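Local coordinates for tyrosine--tRNA ligase (Pyrococcus horikoshii, PDB 2CYC), which catalyses the ATP-dependent attachment of tyrosine to tRNA(Tyr), probably by way of a tyrosyl-adenylate intermediate, at residues A[92-105]-A[354-368]. Residues are numbered along the deposited sequence; the frame is centred on the assembly and turned at random.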
# COMPACT_ATOMS: atom_id res chain seq x y z
N GLU A 92 -10.73 16.83 -13.33
CA GLU A 92 -11.52 17.70 -14.18
C GLU A 92 -11.82 16.98 -15.49
O GLU A 92 -12.95 17.01 -15.99
CB GLU A 92 -10.77 19.01 -14.45
CG GLU A 92 -11.36 19.79 -15.61
CD GLU A 92 -10.84 21.21 -15.70
OE1 GLU A 92 -9.62 21.41 -15.48
OE2 GLU A 92 -11.64 22.11 -16.01
N VAL A 93 -10.79 16.34 -16.04
CA VAL A 93 -10.92 15.59 -17.29
C VAL A 93 -11.91 14.44 -17.14
O VAL A 93 -12.74 14.21 -18.01
CB VAL A 93 -9.55 15.02 -17.74
CG1 VAL A 93 -9.75 14.03 -18.88
CG2 VAL A 93 -8.62 16.16 -18.19
N ALA A 94 -11.80 13.72 -16.03
CA ALA A 94 -12.68 12.59 -15.78
C ALA A 94 -14.15 13.01 -15.82
O ALA A 94 -14.98 12.40 -16.50
CB ALA A 94 -12.34 11.96 -14.42
N LEU A 95 -14.47 14.08 -15.09
CA LEU A 95 -15.83 14.59 -15.01
C LEU A 95 -16.31 15.42 -16.20
O LEU A 95 -17.49 15.36 -16.56
CB LEU A 95 -15.98 15.43 -13.73
CG LEU A 95 -16.55 14.72 -12.50
CD1 LEU A 95 -15.93 13.34 -12.34
CD2 LEU A 95 -16.30 15.58 -11.27
N LYS A 96 -15.43 16.17 -16.83
CA LYS A 96 -15.85 17.02 -17.93
C LYS A 96 -15.72 16.44 -19.32
O LYS A 96 -16.40 16.89 -20.24
CB LYS A 96 -15.12 18.36 -17.86
CG LYS A 96 -15.57 19.21 -16.68
CD LYS A 96 -14.80 20.52 -16.63
CE LYS A 96 -15.32 21.44 -15.53
NZ LYS A 96 -14.55 22.72 -15.45
N TYR A 97 -14.85 15.45 -19.49
CA TYR A 97 -14.67 14.84 -20.80
C TYR A 97 -14.96 13.35 -20.84
O TYR A 97 -15.82 12.89 -21.60
CB TYR A 97 -13.25 15.06 -21.32
CG TYR A 97 -12.93 14.17 -22.51
CD1 TYR A 97 -13.49 14.44 -23.77
CD2 TYR A 97 -12.13 13.04 -22.37
CE1 TYR A 97 -13.26 13.59 -24.85
CE2 TYR A 97 -11.90 12.18 -23.44
CZ TYR A 97 -12.46 12.46 -24.68
OH TYR A 97 -12.23 11.63 -25.75
N PHE A 98 -14.22 12.59 -20.04
CA PHE A 98 -14.35 11.15 -20.05
C PHE A 98 -15.74 10.61 -19.76
O PHE A 98 -16.24 9.75 -20.48
CB PHE A 98 -13.33 10.52 -19.08
CG PHE A 98 -13.08 9.07 -19.36
CD1 PHE A 98 -13.94 8.09 -18.89
CD2 PHE A 98 -12.01 8.69 -20.17
CE1 PHE A 98 -13.74 6.74 -19.21
CE2 PHE A 98 -11.80 7.35 -20.50
CZ PHE A 98 -12.67 6.38 -20.02
N LYS A 99 -16.36 11.12 -18.70
CA LYS A 99 -17.70 10.69 -18.33
C LYS A 99 -18.67 10.80 -19.49
O LYS A 99 -19.31 9.82 -19.86
CB LYS A 99 -18.22 11.52 -17.15
CG LYS A 99 -19.68 11.22 -16.77
CD LYS A 99 -20.05 11.94 -15.49
CE LYS A 99 -21.44 11.56 -15.01
NZ LYS A 99 -22.47 11.98 -15.98
N VAL A 100 -18.75 11.99 -20.09
CA VAL A 100 -19.68 12.20 -21.20
C VAL A 100 -19.25 11.43 -22.46
O VAL A 100 -20.10 11.00 -23.23
CB VAL A 100 -19.85 13.71 -21.52
CG1 VAL A 100 -18.58 14.30 -22.09
CG2 VAL A 100 -21.03 13.91 -22.49
N GLY A 101 -17.95 11.27 -22.65
CA GLY A 101 -17.48 10.51 -23.81
C GLY A 101 -17.97 9.07 -23.70
O GLY A 101 -18.38 8.47 -24.68
N MET A 102 -17.92 8.52 -22.49
CA MET A 102 -18.38 7.15 -22.26
C MET A 102 -19.89 7.04 -22.39
O MET A 102 -20.41 6.07 -22.95
CB MET A 102 -17.96 6.66 -20.87
CG MET A 102 -16.51 6.23 -20.80
SD MET A 102 -16.18 4.81 -21.89
CE MET A 102 -15.22 5.55 -23.04
N GLU A 103 -20.60 8.04 -21.87
CA GLU A 103 -22.06 8.05 -21.95
C GLU A 103 -22.49 7.95 -23.41
O GLU A 103 -23.38 7.17 -23.75
CB GLU A 103 -22.64 9.33 -21.32
CG GLU A 103 -22.73 9.28 -19.81
CD GLU A 103 -23.04 10.64 -19.17
OE1 GLU A 103 -23.50 10.65 -18.01
OE2 GLU A 103 -22.82 11.68 -19.81
N LYS A 104 -21.85 8.72 -24.28
CA LYS A 104 -22.21 8.69 -25.70
C LYS A 104 -21.76 7.40 -26.38
O LYS A 104 -22.41 6.94 -27.32
CB LYS A 104 -21.63 9.90 -26.42
CG LYS A 104 -22.09 11.24 -25.83
CD LYS A 104 -23.61 11.39 -25.79
CE LYS A 104 -24.01 12.58 -24.92
NZ LYS A 104 -25.49 12.78 -24.79
N SER A 105 -20.67 6.80 -25.91
CA SER A 105 -20.20 5.56 -26.50
C SER A 105 -21.18 4.45 -26.16
O SER A 105 -21.53 3.63 -27.00
CB SER A 105 -18.81 5.20 -25.97
OG SER A 105 -17.84 6.10 -26.46
N ILE A 354 -22.09 11.01 -31.69
CA ILE A 354 -21.03 11.44 -30.79
C ILE A 354 -20.41 12.74 -31.30
O ILE A 354 -20.22 13.69 -30.53
CB ILE A 354 -19.96 10.34 -30.66
CG1 ILE A 354 -20.62 9.07 -30.10
CG2 ILE A 354 -18.82 10.82 -29.76
CD1 ILE A 354 -19.66 7.91 -29.83
N ARG A 355 -20.10 12.80 -32.59
CA ARG A 355 -19.53 14.01 -33.16
C ARG A 355 -20.51 15.17 -32.97
O ARG A 355 -20.11 16.27 -32.56
CB ARG A 355 -19.23 13.84 -34.65
CG ARG A 355 -18.07 12.91 -34.98
CD ARG A 355 -17.62 13.10 -36.43
NE ARG A 355 -18.70 12.83 -37.39
CZ ARG A 355 -19.11 11.61 -37.73
NH1 ARG A 355 -18.54 10.54 -37.20
NH2 ARG A 355 -20.11 11.47 -38.60
N ARG A 356 -21.79 14.92 -33.24
CA ARG A 356 -22.79 15.97 -33.08
C ARG A 356 -22.82 16.51 -31.66
O ARG A 356 -22.96 17.72 -31.45
CB ARG A 356 -24.19 15.48 -33.48
CG ARG A 356 -24.46 15.62 -34.98
CD ARG A 356 -25.93 15.39 -35.35
NE ARG A 356 -26.35 13.99 -35.23
CZ ARG A 356 -27.01 13.50 -34.18
NH1 ARG A 356 -27.36 12.22 -34.16
NH2 ARG A 356 -27.34 14.30 -33.17
N TYR A 357 -22.66 15.64 -30.67
CA TYR A 357 -22.68 16.09 -29.30
C TYR A 357 -21.48 16.98 -29.00
O TYR A 357 -21.63 18.10 -28.48
CB TYR A 357 -22.70 14.92 -28.31
CG TYR A 357 -22.64 15.39 -26.87
CD1 TYR A 357 -21.43 15.69 -26.27
CD2 TYR A 357 -23.81 15.65 -26.16
CE1 TYR A 357 -21.37 16.25 -25.00
CE2 TYR A 357 -23.77 16.21 -24.88
CZ TYR A 357 -22.54 16.51 -24.31
OH TYR A 357 -22.47 17.12 -23.08
N PHE A 358 -20.29 16.51 -29.34
CA PHE A 358 -19.12 17.32 -29.05
C PHE A 358 -19.04 18.57 -29.90
O PHE A 358 -18.34 19.52 -29.54
CB PHE A 358 -17.85 16.48 -29.18
CG PHE A 358 -17.68 15.51 -28.03
CD1 PHE A 358 -17.89 14.15 -28.20
CD2 PHE A 358 -17.34 15.99 -26.76
CE1 PHE A 358 -17.77 13.26 -27.12
CE2 PHE A 358 -17.22 15.11 -25.67
CZ PHE A 358 -17.43 13.74 -25.85
N GLU A 359 -19.77 18.60 -31.00
CA GLU A 359 -19.78 19.77 -31.86
C GLU A 359 -20.64 20.86 -31.23
O GLU A 359 -20.31 22.04 -31.30
CB GLU A 359 -20.31 19.40 -33.24
CG GLU A 359 -19.22 18.91 -34.19
CD GLU A 359 -19.76 18.15 -35.39
OE1 GLU A 359 -20.95 18.33 -35.73
OE2 GLU A 359 -18.99 17.38 -36.01
N LYS A 360 -21.74 20.45 -30.59
CA LYS A 360 -22.67 21.37 -29.94
C LYS A 360 -22.16 21.81 -28.57
O LYS A 360 -22.43 22.93 -28.13
CB LYS A 360 -24.05 20.70 -29.78
CG LYS A 360 -25.07 21.55 -29.02
CD LYS A 360 -26.42 20.83 -28.88
CE LYS A 360 -27.36 21.62 -27.96
NZ LYS A 360 -28.73 21.03 -27.89
N HIS A 361 -21.44 20.91 -27.90
CA HIS A 361 -20.88 21.17 -26.57
C HIS A 361 -19.36 21.04 -26.70
O HIS A 361 -18.79 19.97 -26.45
CB HIS A 361 -21.42 20.12 -25.58
CG HIS A 361 -22.91 19.99 -25.58
ND1 HIS A 361 -23.74 20.82 -24.86
CD2 HIS A 361 -23.73 19.12 -26.23
CE1 HIS A 361 -25.00 20.46 -25.05
NE2 HIS A 361 -25.02 19.43 -25.88
N PRO A 362 -18.68 22.13 -27.10
CA PRO A 362 -17.24 22.21 -27.31
C PRO A 362 -16.34 22.29 -26.07
O PRO A 362 -15.13 22.13 -26.19
CB PRO A 362 -17.10 23.46 -28.17
CG PRO A 362 -18.10 24.37 -27.52
CD PRO A 362 -19.30 23.46 -27.28
N GLU A 363 -16.91 22.54 -24.90
CA GLU A 363 -16.11 22.65 -23.68
C GLU A 363 -15.19 21.44 -23.47
O GLU A 363 -13.98 21.59 -23.31
CB GLU A 363 -17.02 22.81 -22.45
CG GLU A 363 -18.02 23.96 -22.53
CD GLU A 363 -19.08 23.76 -23.61
OE1 GLU A 363 -19.77 22.71 -23.60
OE2 GLU A 363 -19.24 24.66 -24.47
N PRO A 364 -15.75 20.22 -23.49
CA PRO A 364 -14.96 19.00 -23.29
C PRO A 364 -13.69 18.89 -24.15
O PRO A 364 -12.60 18.69 -23.63
CB PRO A 364 -15.96 17.89 -23.58
CG PRO A 364 -17.26 18.47 -23.08
CD PRO A 364 -17.19 19.89 -23.63
N LEU A 365 -13.84 19.04 -25.46
CA LEU A 365 -12.69 18.93 -26.34
C LEU A 365 -11.71 20.09 -26.18
O LEU A 365 -10.51 19.93 -26.39
CB LEU A 365 -13.15 18.80 -27.80
CG LEU A 365 -13.81 17.44 -28.08
CD1 LEU A 365 -14.12 17.31 -29.58
CD2 LEU A 365 -12.87 16.32 -27.62
N GLU A 366 -12.22 21.27 -25.82
CA GLU A 366 -11.34 22.41 -25.61
C GLU A 366 -10.48 22.09 -24.39
O GLU A 366 -9.27 22.32 -24.39
CB GLU A 366 -12.16 23.69 -25.39
CG GLU A 366 -13.04 24.03 -26.60
CD GLU A 366 -13.90 25.26 -26.40
OE1 GLU A 366 -14.63 25.33 -25.38
OE2 GLU A 366 -13.86 26.15 -27.27
N LEU A 367 -11.10 21.55 -23.34
CA LEU A 367 -10.35 21.18 -22.15
C LEU A 367 -9.23 20.22 -22.54
O LEU A 367 -8.08 20.42 -22.17
CB LEU A 367 -11.27 20.50 -21.13
CG LEU A 367 -10.57 19.68 -20.03
CD1 LEU A 367 -9.65 20.59 -19.19
CD2 LEU A 367 -11.64 19.04 -19.13
N MET A 368 -9.57 19.18 -23.30
CA MET A 368 -8.59 18.19 -23.73
C MET A 368 -7.42 18.77 -24.51
O MET A 368 -6.27 18.37 -24.30
CB MET A 368 -9.26 17.10 -24.57
CG MET A 368 -10.23 16.21 -23.79
SD MET A 368 -9.49 15.55 -22.26
CE MET A 368 -8.44 14.20 -22.90
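Ile-354 meets Lys-104 first, its CG1 3.9 Å from Lys-104 CB, while CD1 reaches on to the backbone of Lys-104 and Ser-105. One turn later the Tyr-357 ring takes Lys-104 CE over one face, 3.7 Å from the ring centroid, which qualifies as CH-pi; a bend at chi2 turns the lysine chain across the ring. His-361 CD2 lies over the opposite face, and Val-100 CG2 approaches CE1 of Tyr-357 obliquely. Phe-358 turns its edge to the helix: Gly-101 CA lies in the ring plane, 3.8 Å from Phe-358 CZ. Beyond the turn, Pro-364 CG rests 3.4 Å from Lys-96 O. Together with Phe-358, Leu-365 and Met-368, the proline forms a hole that receives Tyr-97 as a knob; the buried hydroxyl of Tyr-97 is hydrogen-bonded to His-264 NE2 and the backbone N of Ile-46. Leu-367 splits its branches, CD2 to Lys-96 CB and to Glu-92 CG (3.6 Å), CD1 alongside the Glu-92 carboxylate, which is salt-bridged to Lys-96 NZ. Replacing Glu-92 by the smaller alanine is likely to strip Leu-367 CD1 of its carboxylate neighbour and leave the Lys-96 ammonium without its mate. Met-368 lays CG over the Tyr-97 face (centroid 3.8 Å, 19° off normal), and bends at chi2 and chi3 bring SD and CE to the CD2 side of the ring, SD obliquely, a Met-aromatic contact. Segments 354-360 and 363-368 run at 148° and 127° to helix 92-105 (N-to-C directions); this helix-turn-helix pair, holding a single tyrosine knob, packs on helix 87-108 of the class I synthetase's Rossmann-type catalytic domain, away from the tyrosine pocket.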